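Local coordinates for putative uncharacterized protein (Coprinopsis cinerea, PDB 3W9A) that probably hydrolyses beta-glucans, as the beta-jelly-roll catalytic domain of a fungal enzyme of glycoside hydrolase family 131, at residues Glu145-Pro150 against Val170-Ser175; Val203-Ile206 against Pro212-Trp215. All coordinates share one frame; numbering follows the deposited sequence.

The beta-jelly roll is a sandwich of two antiparallel sheets, and the two contacts sample the space between them at different places. Each takes one strand from either sheet: contact 1 sets strand 144-150 against strand 169-176, and contact 2 sets strand 203-205 against strand 213-224. They follow in series along the chain, contact 1 closing before contact 2 opens. Their centres lie about 20 Å apart and their nearest atoms about 10 Å, so they do not touch. The principle illustrated is that one sandwich interior can be joined in different ways: by purely apolar packing at contact 1, and by a buried salt bridge beside apolar packing at contact 2.

Contact 1 (Glu145-Pro150 against Val170-Ser175); sequences ERWSTP and VGLWAS
Leu172 and Ala174, two residues apart on one strand, pack against the indole of Trp147 from the facing sheet of the beta-jelly roll. No hydrogen bond joins the two segments, and the backbones stay well separated, with 8.6 Å between CA of Trp147 and CA of Leu172. At the start of segment 170-175, Val170 also turns inward, but it meets Trp139 and Ala141 of strand 136-141, the neighbour of strand 144-150 in the opposing sheet. Leu172 carries the central contact. Its CD2 methyl sits over one face of the indole in a CH-pi contact, 4.2 Å from the centroid of the five-membered ring of Trp147 and 25° off the ring normal. The methyl is offset toward the rim, and CG and CD2 of Trp147 are each 3.9 Å from CD2 of Leu172. With CG anti to the backbone N (chi1 179°), the indole of Trp147 reaches across toward strand 169-176. Trp147 is the second residue of a classic beta bulge, in which Arg146 and Trp147 both lie opposite Trp139, which is consistent with both CB atoms being directed toward the other sheet. Thr149 N lies over the opposite face of the indole, while Phe159, from the strand beside 169-176, presents its ring at about 85° to it. Trp173 belongs to the other side of its own sheet, where NE1 is hydrogen-bonded to OD2 of Asp162. Ala174 returns to the interior and adds a second, smaller apolar touch further along the indole. Its methyl comes obliquely at the six-membered ring, near the other fused carbon, with Ala174 CB lying 4.1 Å from CZ2 of Trp147.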
loop_
_atom_site.group_PDB
_atom_site.type_symbol
_atom_site.label_atom_id
_atom_site.label_comp_id
_atom_site.label_asym_id
_atom_site.label_seq_id
_atom_site.Cartn_x
_atom_site.Cartn_y
_atom_site.Cartn_z
ATOM N N GLU A 145 3.203 -14.964 8.668
ATOM C CA GLU A 145 4.097 -13.830 8.949
ATOM C C GLU A 145 5.547 -14.237 8.749
ATOM O O GLU A 145 5.992 -15.232 9.322
ATOM C CB GLU A 145 3.930 -13.314 10.391
ATOM C CG GLU A 145 4.698 -12.023 10.668
ATOM C CD GLU A 145 4.520 -11.509 12.088
ATOM O OE1 GLU A 145 4.951 -12.183 13.040
ATOM O OE2 GLU A 145 3.952 -10.415 12.255
ATOM N N ARG A 146 6.277 -13.471 7.949
ATOM C CA ARG A 146 7.696 -13.720 7.712
ATOM C C ARG A 146 8.587 -12.619 8.280
ATOM O O ARG A 146 9.800 -12.778 8.353
ATOM C CB ARG A 146 7.981 -13.848 6.206
ATOM C CG ARG A 146 6.967 -14.646 5.416
ATOM C CD ARG A 146 6.813 -16.049 5.957
ATOM N NE ARG A 146 5.800 -16.793 5.207
ATOM C CZ ARG A 146 5.974 -17.997 4.662
ATOM N NH1 ARG A 146 7.119 -18.655 4.794
ATOM N NH2 ARG A 146 4.973 -18.567 4.012
ATOM N N TRP A 147 7.998 -11.497 8.678
ATOM C CA TRP A 147 8.783 -10.331 9.045
ATOM C C TRP A 147 7.886 -9.351 9.768
ATOM O O TRP A 147 6.692 -9.269 9.478
ATOM C CB TRP A 147 9.342 -9.717 7.764
ATOM C CG TRP A 147 10.175 -8.479 7.904
ATOM C CD1 TRP A 147 11.530 -8.410 7.878
ATOM C CD2 TRP A 147 9.707 -7.128 8.014
ATOM N NE1 TRP A 147 11.940 -7.111 7.997
ATOM C CE2 TRP A 147 10.839 -6.303 8.088
ATOM C CE3 TRP A 147 8.445 -6.543 8.091
ATOM C CZ2 TRP A 147 10.751 -4.924 8.216
ATOM C CZ3 TRP A 147 8.360 -5.168 8.228
ATOM C CH2 TRP A 147 9.504 -4.375 8.279
ATOM N N SER A 148 8.449 -8.596 10.700
ATOM C CA SER A 148 7.678 -7.588 11.397
ATOM C C SER A 148 8.606 -6.608 12.065
ATOM O O SER A 148 9.798 -6.878 12.243
ATOM C CB SER A 148 6.685 -8.222 12.407
ATOM O OG SER A 148 7.318 -8.668 13.592
ATOM N N THR A 149 8.073 -5.447 12.397
ATOM C CA THR A 149 8.880 -4.388 12.964
ATOM C C THR A 149 7.943 -3.491 13.757
ATOM O O THR A 149 6.785 -3.298 13.359
ATOM C CB THR A 149 9.664 -3.621 11.865
ATOM O OG1 THR A 149 10.760 -2.907 12.445
ATOM C CG2 THR A 149 8.786 -2.640 11.113
ATOM N N PRO A 150 8.403 -2.993 14.918
ATOM C CA PRO A 150 7.561 -2.044 15.619
ATOM C C PRO A 150 7.075 -0.916 14.706
ATOM O O PRO A 150 7.868 -0.297 14.017
ATOM C CB PRO A 150 8.496 -1.522 16.706
ATOM C CG PRO A 150 9.294 -2.738 17.076
ATOM C CD PRO A 150 9.512 -3.472 15.773
ATOM N N VAL A 170 7.158 -15.206 -3.482
ATOM C CA VAL A 170 7.266 -13.805 -3.091
ATOM C C VAL A 170 8.290 -13.596 -1.945
ATOM O O VAL A 170 8.296 -14.317 -0.944
ATOM C CB VAL A 170 5.891 -13.229 -2.701
ATOM C CG1 VAL A 170 5.279 -13.988 -1.537
ATOM C CG2 VAL A 170 6.003 -11.755 -2.375
ATOM N N GLY A 171 9.171 -12.625 -2.135
ATOM C CA GLY A 171 10.081 -12.164 -1.096
ATOM C C GLY A 171 9.770 -10.733 -0.728
ATOM O O GLY A 171 8.821 -10.126 -1.265
ATOM N N LEU A 172 10.564 -10.178 0.185
ATOM C CA LEU A 172 10.329 -8.830 0.681
ATOM C C LEU A 172 11.619 -8.003 0.730
ATOM O O LEU A 172 12.653 -8.462 1.264
ATOM C CB LEU A 172 9.711 -8.894 2.073
ATOM C CG LEU A 172 9.365 -7.546 2.694
ATOM C CD1 LEU A 172 8.171 -6.937 1.959
ATOM C CD2 LEU A 172 9.105 -7.683 4.195
ATOM N N TRP A 173 11.561 -6.800 0.161
ATOM C CA TRP A 173 12.612 -5.804 0.344
ATOM C C TRP A 173 12.075 -4.746 1.322
ATOM O O TRP A 173 10.895 -4.395 1.282
ATOM C CB TRP A 173 13.036 -5.175 -0.979
ATOM C CG TRP A 173 13.616 -6.152 -1.958
ATOM C CD1 TRP A 173 12.951 -7.149 -2.597
ATOM C CD2 TRP A 173 14.971 -6.218 -2.416
ATOM N NE1 TRP A 173 13.808 -7.842 -3.426
ATOM C CE2 TRP A 173 15.050 -7.276 -3.350
ATOM C CE3 TRP A 173 16.126 -5.464 -2.153
ATOM C CZ2 TRP A 173 16.245 -7.633 -3.991
ATOM C CZ3 TRP A 173 17.312 -5.812 -2.796
ATOM C CH2 TRP A 173 17.361 -6.897 -3.702
ATOM N N ALA A 174 12.926 -4.249 2.205
ATOM C CA ALA A 174 12.503 -3.265 3.205
ATOM C C ALA A 174 13.635 -2.343 3.650
ATOM O O ALA A 174 14.820 -2.674 3.553
ATOM C CB ALA A 174 11.881 -3.954 4.415
ATOM N N SER A 175 13.237 -1.157 4.082
ATOM C CA SER A 175 14.117 -0.192 4.722
ATOM C C SER A 175 13.233 0.888 5.333
ATOM O O SER A 175 12.004 0.875 5.124
ATOM C CB SER A 175 15.072 0.434 3.713
ATOM O OG SER A 175 14.420 1.413 2.930
#

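Contact 2 (Val203-Ile206 against Pro212-Trp215); sequences VLRI and PEDW
A buried salt bridge and a CH-pi contact of valine on indole, side by side, join strand 203-205 to the start of strand 213-224. NH1 of Arg205 donates to OE2 of Glu213 over 2.9 Å, with a nearly straight N-H...O angle of 166°. The acceptor lies in the guanidinium plane, at its edge, yet the donor reaches the carboxylate from above its plane, the two flat groups being turned 71° against each other. A bend at chi3 (80°) turns the guanidinium round so that NH1 meets Glu213; CD of Arg205, placed by the extended first part of the chain, also lies 3.3 Å from OE2 of Glu213. These strands belong to different sheets of the jelly roll, and the chain crosses from one to the other through the short loop between Ile206 and Pro212. The guanidinium is held to that same loop, since NE bonds to O of Val207. Glu213 OE2 is shared further, accepting from Asp109 N and pairing with His114 NE2. The other oxygen, OE1, takes the indole N-H of Trp215 at 3.0 Å from NE1, so both ends of the carboxylate are held. The same indole is covered on one face by Val203, whose CG2 makes the CH-pi contact 3.6 Å from the centroid of the five-membered ring of Trp215, while its CG1 rests 3.6 Å from NE1 of Trp215.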
loop_
_atom_site.group_PDB
_atom_site.type_symbol
_atom_site.label_atom_id
_atom_site.label_comp_id
_atom_site.label_asym_id
_atom_site.label_seq_id
_atom_site.Cartn_x
_atom_site.Cartn_y
_atom_site.Cartn_z
ATOM N N VAL A 203 -6.376 0.199 3.033
ATOM C CA VAL A 203 -6.523 -0.390 4.366
ATOM C C VAL A 203 -7.889 -0.975 4.573
ATOM O O VAL A 203 -8.896 -0.331 4.262
ATOM C CB VAL A 203 -6.359 0.671 5.470
ATOM C CG1 VAL A 203 -6.355 0.010 6.841
ATOM C CG2 VAL A 203 -5.084 1.450 5.255
ATOM N N LEU A 204 -7.902 -2.191 5.108
ATOM C CA LEU A 204 -9.096 -2.830 5.601
ATOM C C LEU A 204 -8.903 -3.050 7.075
ATOM O O LEU A 204 -7.836 -3.532 7.500
ATOM C CB LEU A 204 -9.328 -4.173 4.891
ATOM C CG LEU A 204 -10.502 -5.068 5.333
ATOM C CD1 LEU A 204 -10.897 -5.936 4.152
ATOM C CD2 LEU A 204 -10.157 -5.960 6.525
ATOM N N ARG A 205 -9.914 -2.681 7.859
ATOM C CA ARG A 205 -10.011 -3.125 9.260
ATOM C C ARG A 205 -11.329 -3.876 9.488
ATOM O O ARG A 205 -12.400 -3.394 9.093
ATOM C CB ARG A 205 -9.921 -1.942 10.228
ATOM C CG ARG A 205 -9.456 -2.359 11.604
ATOM C CD ARG A 205 -9.403 -1.177 12.555
ATOM N NE ARG A 205 -10.720 -0.855 13.071
ATOM C CZ ARG A 205 -11.011 0.221 13.789
ATOM N NH1 ARG A 205 -10.082 1.134 14.090
ATOM N NH2 ARG A 205 -12.246 0.378 14.224
ATOM N N ILE A 206 -11.255 -5.030 10.146
ATOM C CA ILE A 206 -12.437 -5.880 10.312
ATOM C C ILE A 206 -13.452 -5.240 11.259
ATOM O O ILE A 206 -14.612 -5.101 10.894
ATOM C CB ILE A 206 -12.089 -7.317 10.763
ATOM C CG1 ILE A 206 -11.286 -8.050 9.680
ATOM C CG2 ILE A 206 -13.349 -8.142 11.048
ATOM C CD1 ILE A 206 -10.623 -9.316 10.170
ATOM N N PRO A 212 -11.440 7.459 14.003
ATOM C CA PRO A 212 -10.886 7.116 12.689
ATOM C C PRO A 212 -9.414 6.767 12.747
ATOM O O PRO A 212 -8.742 7.068 13.734
ATOM C CB PRO A 212 -11.116 8.385 11.846
ATOM C CG PRO A 212 -12.007 9.265 12.654
ATOM C CD PRO A 212 -11.815 8.881 14.085
ATOM N N GLU A 213 -8.928 6.106 11.694
ATOM C CA GLU A 213 -7.511 5.830 11.502
ATOM C C GLU A 213 -6.982 6.535 10.253
ATOM O O GLU A 213 -7.669 6.577 9.230
ATOM C CB GLU A 213 -7.278 4.339 11.288
ATOM C CG GLU A 213 -7.732 3.444 12.419
ATOM C CD GLU A 213 -7.203 2.025 12.282
ATOM O OE1 GLU A 213 -6.689 1.680 11.195
ATOM O OE2 GLU A 213 -7.307 1.247 13.263
ATOM N N ASP A 214 -5.768 7.083 10.338
ATOM C CA ASP A 214 -5.047 7.588 9.170
ATOM C C ASP A 214 -3.849 6.691 8.913
ATOM O O ASP A 214 -3.111 6.329 9.835
ATOM C CB ASP A 214 -4.559 9.023 9.378
ATOM C CG ASP A 214 -5.692 10.013 9.619
ATOM O OD1 ASP A 214 -6.782 9.858 9.059
ATOM O OD2 ASP A 214 -5.468 10.962 10.376
ATOM N N TRP A 215 -3.671 6.330 7.650
ATOM C CA TRP A 215 -2.468 5.679 7.172
ATOM C C TRP A 215 -1.940 6.576 6.062
ATOM O O TRP A 215 -2.732 7.189 5.335
ATOM C CB TRP A 215 -2.812 4.297 6.604
ATOM C CG TRP A 215 -3.340 3.313 7.617
ATOM C CD1 TRP A 215 -4.557 3.337 8.244
ATOM C CD2 TRP A 215 -2.673 2.140 8.079
ATOM N NE1 TRP A 215 -4.659 2.280 9.100
ATOM C CE2 TRP A 215 -3.517 1.522 9.014
ATOM C CE3 TRP A 215 -1.428 1.573 7.813
ATOM C CZ2 TRP A 215 -3.179 0.345 9.655
ATOM C CZ3 TRP A 215 -1.073 0.412 8.488
ATOM C CH2 TRP A 215 -1.948 -0.190 9.387
#